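Catechol 2,3-dioxygenase (Pseudomonas sp. KL28, PDB 3HPY) probably catalyses, as a homotetramer, the iron-dependent extradiol ring cleavage of catechol by dioxygen in the breakdown of aromatic hydrocarbons. Local coordinates at residues H11-V16 against Q40-F45; D62-D67 against S262-E267; K213-S218 against T255-D260. All blocks are in the same frame, centred on the assembly; numbering follows the deposited sequence.

Contact 1: residues H11-V16 against Q40-F45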
# COMPACT_ATOMS: atom_id res chain seq x y z
N HIS C 11 21.54 12.61 16.18
CA HIS C 11 21.94 13.43 15.06
C HIS C 11 23.16 12.89 14.31
O HIS C 11 23.96 12.13 14.85
CB HIS C 11 22.22 14.86 15.56
CG HIS C 11 23.30 14.95 16.59
ND1 HIS C 11 23.29 15.89 17.61
CD2 HIS C 11 24.45 14.25 16.75
CE1 HIS C 11 24.38 15.76 18.34
NE2 HIS C 11 25.10 14.77 17.84
N ALA C 12 23.28 13.28 13.04
CA ALA C 12 24.41 12.86 12.23
C ALA C 12 25.08 14.10 11.62
O ALA C 12 24.44 14.83 10.87
CB ALA C 12 23.94 11.93 11.12
N GLN C 13 26.34 14.34 11.95
CA GLN C 13 27.03 15.49 11.37
C GLN C 13 27.77 15.00 10.13
O GLN C 13 28.75 14.26 10.23
CB GLN C 13 28.03 16.10 12.36
CG GLN C 13 28.83 17.27 11.77
CD GLN C 13 28.22 18.63 12.08
OE1 GLN C 13 28.47 19.21 13.13
NE2 GLN C 13 27.41 19.13 11.15
N VAL C 14 27.28 15.42 8.97
CA VAL C 14 27.84 15.02 7.68
C VAL C 14 28.35 16.24 6.92
O VAL C 14 27.76 17.32 6.98
CB VAL C 14 26.77 14.28 6.83
CG1 VAL C 14 27.33 13.93 5.45
CG2 VAL C 14 26.33 13.01 7.53
N ARG C 15 29.44 16.05 6.20
CA ARG C 15 30.06 17.12 5.42
C ARG C 15 29.80 16.97 3.92
O ARG C 15 29.89 15.88 3.38
CB ARG C 15 31.56 17.14 5.70
CG ARG C 15 32.19 15.76 5.87
CD ARG C 15 33.69 15.87 6.04
NE ARG C 15 34.39 14.60 5.86
CZ ARG C 15 34.55 13.69 6.81
NH1 ARG C 15 34.06 13.88 8.03
NH2 ARG C 15 35.20 12.56 6.54
N VAL C 16 29.45 18.07 3.27
CA VAL C 16 29.19 18.05 1.84
C VAL C 16 30.18 18.98 1.12
O VAL C 16 30.66 19.95 1.70
CB VAL C 16 27.75 18.51 1.52
CG1 VAL C 16 26.75 17.46 1.97
CG2 VAL C 16 27.47 19.83 2.20
N GLN C 40 29.38 28.88 12.42
CA GLN C 40 30.42 28.05 11.82
C GLN C 40 30.07 27.66 10.39
O GLN C 40 30.85 27.00 9.70
CB GLN C 40 30.61 26.77 12.63
CG GLN C 40 31.13 27.00 14.03
CD GLN C 40 31.24 25.72 14.82
OE1 GLN C 40 31.90 24.77 14.39
NE2 GLN C 40 30.59 25.68 15.98
N GLY C 41 28.88 28.07 9.95
CA GLY C 41 28.45 27.75 8.60
C GLY C 41 27.75 26.41 8.51
O GLY C 41 27.59 25.85 7.42
N ARG C 42 27.31 25.88 9.65
CA ARG C 42 26.61 24.61 9.65
C ARG C 42 25.11 24.86 9.64
O ARG C 42 24.63 25.77 10.32
CB ARG C 42 26.98 23.81 10.89
CG ARG C 42 28.47 23.75 11.15
CD ARG C 42 28.70 23.78 12.64
NE ARG C 42 28.96 22.47 13.20
CZ ARG C 42 28.99 22.22 14.51
NH1 ARG C 42 28.77 23.20 15.38
NH2 ARG C 42 29.28 21.01 14.95
N VAL C 43 24.38 24.08 8.86
CA VAL C 43 22.93 24.23 8.79
C VAL C 43 22.27 22.97 9.35
O VAL C 43 22.63 21.85 8.97
CB VAL C 43 22.46 24.51 7.34
CG1 VAL C 43 22.99 23.45 6.42
CG2 VAL C 43 20.95 24.56 7.28
N TYR C 44 21.33 23.17 10.26
CA TYR C 44 20.64 22.06 10.93
C TYR C 44 19.30 21.70 10.31
O TYR C 44 18.52 22.57 9.89
CB TYR C 44 20.44 22.38 12.41
CG TYR C 44 21.69 22.77 13.19
CD1 TYR C 44 22.38 23.96 12.89
CD2 TYR C 44 22.17 21.98 14.23
CE1 TYR C 44 23.50 24.34 13.63
CE2 TYR C 44 23.29 22.36 14.98
CZ TYR C 44 23.95 23.54 14.66
OH TYR C 44 25.06 23.92 15.39
N PHE C 45 19.02 20.40 10.28
CA PHE C 45 17.78 19.86 9.73
C PHE C 45 17.19 18.84 10.69
O PHE C 45 17.88 18.34 11.59
CB PHE C 45 18.03 19.13 8.41
CG PHE C 45 18.52 20.00 7.30
CD1 PHE C 45 19.88 20.14 7.04
CD2 PHE C 45 17.61 20.63 6.45
CE1 PHE C 45 20.33 20.88 5.95
CE2 PHE C 45 18.05 21.37 5.36
CZ PHE C 45 19.41 21.49 5.11

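Contact 2: residues D62-D67 against S262-E267. With FE (Fe (III) ion), chain I; MCT (4-methylcatechol), chain J.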
# COMPACT_ATOMS: atom_id res chain seq x y z
N ASP C 62 36.21 19.98 2.96
CA ASP C 62 37.08 19.67 1.85
C ASP C 62 36.75 18.30 1.27
O ASP C 62 37.02 18.03 0.09
CB ASP C 62 38.53 19.73 2.31
CG ASP C 62 39.51 19.81 1.16
OD1 ASP C 62 40.73 19.91 1.42
OD2 ASP C 62 39.04 19.77 -0.01
N THR C 63 36.15 17.43 2.08
CA THR C 63 35.78 16.08 1.65
C THR C 63 34.41 15.69 2.18
O THR C 63 33.84 16.38 3.02
CB THR C 63 36.81 15.03 2.13
OG1 THR C 63 36.42 13.74 1.64
CG2 THR C 63 36.86 14.98 3.65
N ALA C 64 33.88 14.57 1.69
CA ALA C 64 32.58 14.07 2.13
C ALA C 64 32.73 13.01 3.23
O ALA C 64 33.82 12.52 3.49
CB ALA C 64 31.81 13.48 0.93
N GLY C 65 31.61 12.67 3.87
CA GLY C 65 31.65 11.67 4.92
C GLY C 65 30.98 12.14 6.19
O GLY C 65 30.27 13.14 6.19
N ILE C 66 31.21 11.43 7.29
CA ILE C 66 30.61 11.79 8.56
C ILE C 66 31.62 12.27 9.60
O ILE C 66 32.68 11.68 9.76
CB ILE C 66 29.83 10.60 9.16
CG1 ILE C 66 29.18 11.02 10.48
CG2 ILE C 66 30.78 9.42 9.38
CD1 ILE C 66 28.23 10.00 11.04
N ASP C 67 31.29 13.36 10.29
CA ASP C 67 32.16 13.87 11.34
C ASP C 67 31.87 13.06 12.60
O ASP C 67 32.78 12.50 13.23
CB ASP C 67 31.91 15.35 11.62
CG ASP C 67 32.26 16.24 10.43
OD1 ASP C 67 33.23 15.92 9.72
OD2 ASP C 67 31.58 17.27 10.23
N SER C 262 27.03 15.26 -2.95
CA SER C 262 28.46 15.18 -2.63
C SER C 262 28.93 13.73 -2.60
O SER C 262 30.10 13.46 -2.40
CB SER C 262 28.75 15.82 -1.27
OG SER C 262 28.29 17.15 -1.21
N GLY C 263 28.01 12.78 -2.78
CA GLY C 263 28.40 11.39 -2.75
C GLY C 263 28.12 10.68 -1.43
O GLY C 263 28.50 9.52 -1.24
N ASN C 264 27.46 11.37 -0.50
CA ASN C 264 27.11 10.76 0.77
C ASN C 264 25.87 9.89 0.52
O ASN C 264 24.81 10.41 0.15
CB ASN C 264 26.77 11.83 1.80
CG ASN C 264 27.95 12.70 2.16
OD1 ASN C 264 27.84 13.93 2.18
ND2 ASN C 264 29.08 12.08 2.45
N ARG C 265 26.00 8.59 0.72
CA ARG C 265 24.88 7.68 0.54
C ARG C 265 23.90 7.82 1.70
O ARG C 265 24.30 7.94 2.87
CB ARG C 265 25.36 6.23 0.48
CG ARG C 265 24.23 5.22 0.31
CD ARG C 265 24.68 3.77 0.50
NE ARG C 265 25.52 3.26 -0.59
CZ ARG C 265 26.81 2.96 -0.44
NH1 ARG C 265 27.40 3.11 0.73
NH2 ARG C 265 27.50 2.49 -1.47
N PHE C 266 22.61 7.82 1.39
CA PHE C 266 21.59 7.88 2.42
C PHE C 266 20.59 6.78 2.09
O PHE C 266 20.65 6.16 1.02
CB PHE C 266 20.91 9.25 2.45
CG PHE C 266 20.07 9.55 1.24
CD1 PHE C 266 18.71 9.26 1.23
CD2 PHE C 266 20.63 10.13 0.11
CE1 PHE C 266 17.92 9.55 0.12
CE2 PHE C 266 19.85 10.42 -1.00
CZ PHE C 266 18.49 10.13 -0.99
N GLU C 267 19.68 6.51 3.02
CA GLU C 267 18.67 5.47 2.81
C GLU C 267 17.30 5.92 3.30
O GLU C 267 17.19 6.66 4.29
CB GLU C 267 19.09 4.19 3.55
CG GLU C 267 18.04 3.10 3.61
CD GLU C 267 18.41 2.00 4.60
OE1 GLU C 267 18.77 2.35 5.74
OE2 GLU C 267 18.35 0.81 4.26
FE FE I . 20.26 1.11 6.68
C1 MCT J . 21.11 -3.77 5.76
C2 MCT J . 21.62 -2.48 5.57
C3 MCT J . 20.90 -1.37 6.06
O3 MCT J . 21.37 -0.14 5.88
C4 MCT J . 19.67 -1.56 6.75
O4 MCT J . 18.98 -0.48 7.22
C5 MCT J . 19.15 -2.87 6.94
C6 MCT J . 19.89 -3.97 6.44
C MCT J . 21.87 -4.95 5.23

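Contact 3: residues K213-S218 against T255-D260. With FE (Fe (III) ion), chain I; MCT (4-methylcatechol), chain J.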
# COMPACT_ATOMS: atom_id res chain seq x y z
N LYS C 213 34.78 5.31 8.03
CA LYS C 213 33.98 5.27 6.82
C LYS C 213 32.48 5.29 7.10
O LYS C 213 31.99 4.62 8.01
CB LYS C 213 34.34 4.03 5.99
CG LYS C 213 35.68 4.17 5.25
CD LYS C 213 35.61 5.30 4.23
CE LYS C 213 36.93 5.53 3.49
NZ LYS C 213 37.97 6.12 4.37
N LEU C 214 31.76 6.06 6.30
CA LEU C 214 30.32 6.18 6.44
C LEU C 214 29.64 5.50 5.27
O LEU C 214 29.78 5.93 4.13
CB LEU C 214 29.92 7.66 6.49
CG LEU C 214 28.44 8.07 6.47
CD1 LEU C 214 27.98 8.21 5.04
CD2 LEU C 214 27.59 7.06 7.23
N HIS C 215 28.91 4.41 5.54
CA HIS C 215 28.21 3.73 4.46
C HIS C 215 26.96 4.54 4.12
O HIS C 215 26.74 4.89 2.96
CB HIS C 215 27.80 2.31 4.86
CG HIS C 215 27.31 1.48 3.71
ND1 HIS C 215 28.14 0.64 3.00
CD2 HIS C 215 26.10 1.40 3.11
CE1 HIS C 215 27.46 0.09 2.01
NE2 HIS C 215 26.22 0.53 2.06
N HIS C 216 26.17 4.86 5.13
CA HIS C 216 24.96 5.65 4.92
C HIS C 216 24.22 5.97 6.21
O HIS C 216 24.36 5.26 7.20
CB HIS C 216 24.00 4.90 4.00
CG HIS C 216 23.33 3.73 4.65
ND1 HIS C 216 23.83 2.45 4.58
CD2 HIS C 216 22.19 3.65 5.38
CE1 HIS C 216 23.03 1.63 5.22
NE2 HIS C 216 22.02 2.33 5.72
N CYS C 217 23.44 7.04 6.17
CA CYS C 217 22.59 7.44 7.28
C CYS C 217 21.21 7.04 6.78
O CYS C 217 20.93 7.19 5.59
CB CYS C 217 22.64 8.95 7.52
SG CYS C 217 24.05 9.52 8.53
N SER C 218 20.34 6.54 7.66
CA SER C 218 19.03 6.11 7.21
C SER C 218 17.83 6.86 7.77
O SER C 218 17.81 7.26 8.94
CB SER C 218 18.84 4.62 7.48
OG SER C 218 17.56 4.21 7.04
N THR C 255 13.73 -0.89 1.30
CA THR C 255 14.56 0.29 1.20
C THR C 255 15.02 0.67 -0.19
O THR C 255 14.77 -0.03 -1.17
CB THR C 255 15.82 0.08 2.04
OG1 THR C 255 16.62 1.27 2.04
CG2 THR C 255 16.64 -1.05 1.42
N ILE C 256 15.73 1.79 -0.24
CA ILE C 256 16.33 2.31 -1.46
C ILE C 256 17.60 3.04 -1.06
O ILE C 256 17.60 3.82 -0.10
CB ILE C 256 15.42 3.33 -2.17
CG1 ILE C 256 14.17 2.64 -2.70
CG2 ILE C 256 16.21 4.00 -3.30
CD1 ILE C 256 13.28 3.55 -3.54
N TYR C 257 18.69 2.79 -1.78
CA TYR C 257 19.94 3.48 -1.52
C TYR C 257 20.19 4.50 -2.63
O TYR C 257 20.13 4.16 -3.81
CB TYR C 257 21.13 2.51 -1.48
CG TYR C 257 21.29 1.70 -0.21
CD1 TYR C 257 20.66 2.08 0.98
CD2 TYR C 257 22.09 0.56 -0.20
CE1 TYR C 257 20.83 1.33 2.15
CE2 TYR C 257 22.26 -0.19 0.95
CZ TYR C 257 21.63 0.19 2.12
OH TYR C 257 21.79 -0.58 3.25
N ALA C 258 20.46 5.74 -2.23
CA ALA C 258 20.73 6.80 -3.18
C ALA C 258 21.92 7.60 -2.70
O ALA C 258 22.41 7.39 -1.59
CB ALA C 258 19.51 7.70 -3.30
N TRP C 259 22.40 8.51 -3.54
CA TRP C 259 23.54 9.33 -3.16
C TRP C 259 23.18 10.78 -3.10
O TRP C 259 22.37 11.27 -3.89
CB TRP C 259 24.69 9.14 -4.16
CG TRP C 259 25.49 7.94 -3.88
CD1 TRP C 259 26.32 7.74 -2.82
CD2 TRP C 259 25.50 6.73 -4.64
NE1 TRP C 259 26.85 6.48 -2.87
CE2 TRP C 259 26.36 5.84 -3.98
CE3 TRP C 259 24.87 6.32 -5.82
CZ2 TRP C 259 26.61 4.55 -4.45
CZ3 TRP C 259 25.11 5.04 -6.30
CH2 TRP C 259 25.98 4.17 -5.61
N ASP C 260 23.78 11.51 -2.17
CA ASP C 260 23.47 12.91 -2.16
C ASP C 260 24.50 13.59 -3.08
O ASP C 260 25.50 12.97 -3.48
CB ASP C 260 23.41 13.44 -0.71
CG ASP C 260 24.75 13.85 -0.14
OD1 ASP C 260 25.80 13.40 -0.65
OD2 ASP C 260 24.72 14.62 0.84
FE FE I . 20.26 1.11 6.68
C1 MCT J . 21.11 -3.77 5.76
C2 MCT J . 21.62 -2.48 5.57
C3 MCT J . 20.90 -1.37 6.06
O3 MCT J . 21.37 -0.14 5.88
C4 MCT J . 19.67 -1.56 6.75
O4 MCT J . 18.98 -0.48 7.22
C5 MCT J . 19.15 -2.87 6.94
C6 MCT J . 19.89 -3.97 6.44
C MCT J . 21.87 -4.95 5.23

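Contact 1: residues H11-V16 against Q40-F45
Q13 OE1 accepts two N-H groups from one edge of the R42 guanidinium. The main bond runs from R42 NH2 to Q13 OE1, 2.7 Å long; the second, from R42 NE to the same OE1 at 3.3 Å, is weak. NH2 comes in nearly along the C=O axis of the amide (C=O...N 164°); OE1 sits somewhat off the guanidinium plane, and the amide and guanidinium planes are 31° apart. One bend brings Q13 there: CG leaves anti to the backbone N (chi1 177°), and the chain then folds at chi2 and presents its amide across the end of R42. The arginine is bent as well, at chi2 and chi3, and the two side chains meet at about a right angle. Both are buried and lie on F68; the other amide atom, Q13 NE2, gives a weak bond to I57 O, which helps to fix the rotation of the amide. I57 belongs to strand 56-60, which separates strands 9-16 and 43-46 in the sheet, so the pair bridges over an intervening strand. Strand 9-16, helix 19-29 and strands 33-37, 43-46 and 56-60 follow the beta-alpha-beta-beta-beta order of the vicinal oxygen chelate fold.

Contact 2: residues D62-D67 against S262-E267
The methyl group of A64 overlaps the turn that begins at S262: its CB rests 3.7 Å from S262 O and 4.4 Å from S262 CB. The side-chain amide of N264 closes over the same methyl, with N264 CG 4.1 Å from A64 CB. N264 CG stands anti to its own carbonyl carbon (chi1 -65°), which swings the amide to the backbone of 64-65, where CG comes within 4.0 Å of G65 N. At G65, where the chain approaches strand 65-73, it takes a positive phi (129°) that only glycine adopts comfortably. The turn itself is held from other sides: D260 OD1 accepts the backbone N-H groups of S262 and N264, while S262 OG bonds to L17 N. Beyond it the chain runs as strand 265-270.

At the far end E267, extended beyond CG, brings OE1 to the iron at 2.2 Å; E267 OE2 stays 3.1 Å from the metal, so the carboxylate binds through one oxygen. S218 OG bonds to OE1 and T255 OG1 to OE2, fixing the rotation of the group, and OE1 lies 3.2 Å from O4 of 4-methylcatechol. The contact thus joins the N-terminal module to the turn preceding a ligand strand of the catalytic module, whose E267, with H154 and H216, forms the facial triad of two histidines and one carboxylate found in extradiol dioxygenases.

Contact 3: residues K213-S218 against T255-D260
Aromatic contacts carry this pairing, with Y257 set against two consecutive histidines, H215 and H216. H215 turns its edge to the tyrosine face in an offset edge-to-face pair, centroids 5.9 Å apart and planes at 62°; its nearest approach is H215 NE2 to Y257 CE2, 4.2 Å. H216 meets the same ring obliquely, at 45° and with centroids 4.7 Å apart. Y257 CE1 lies 3.8 Å above the H216 ring, over its centre, and Y257 OH stands 3.2 Å from H216 CE1. H215 and H216 form a classic beta bulge opposite L156, which probably lets both rings turn to the same tyrosine.

Metal coordination comes from H216, whose NE2 binds the iron at 2.3 Å. Its CG sits between the backbone N and the carbonyl carbon (chi1 73°), which directs the imidazole to the metal. The iron is also chelated by both oxygens of 4-methylcatechol, and H154 and E267 complete the protein ligands.

The tyrosine hydroxyl adds a hydrogen bond to the ligand. Y257 OH donates to O3 of 4-methylcatechol over 2.7 Å, with O3 at the ring edge and near its plane, although the modelled place of O3 is less sure. H248 NE2 is a second hydrogen-bond partner of the hydroxyl, which ties Y257 to another residue of the 4-methylcatechol pocket.

Strand 265-270 lies between the two segments in the sheet, parallel to 213-220 and antiparallel to 254-259, and Y257 reaches across it past E267. The other edge of strand 213-220 pairs with strand 151-159, where the ring of Y158 meets that of H215.

Contact 1 opens and closes within the N-terminal module before contact 2 begins; contact 3 is nested inside the long loop that contact 2 closes. Contacts 2 and 3 are neighbours, their centres about 9 Å apart, and share the sheet in which strand 265-270 is flanked by 213-220 and 254-259; both supply ligands to the one iron. Contact 1 lies about 11 Å from contact 2 and about 16 Å from contact 3, centre to centre. Strands 9-16 and 65-73, neighbours in the N-terminal sheet, tie contact 1 to contact 2, partly through the R15-D67 salt bridge. Together the three contacts lead from the N-terminal module, across the junction, to the catalytic iron.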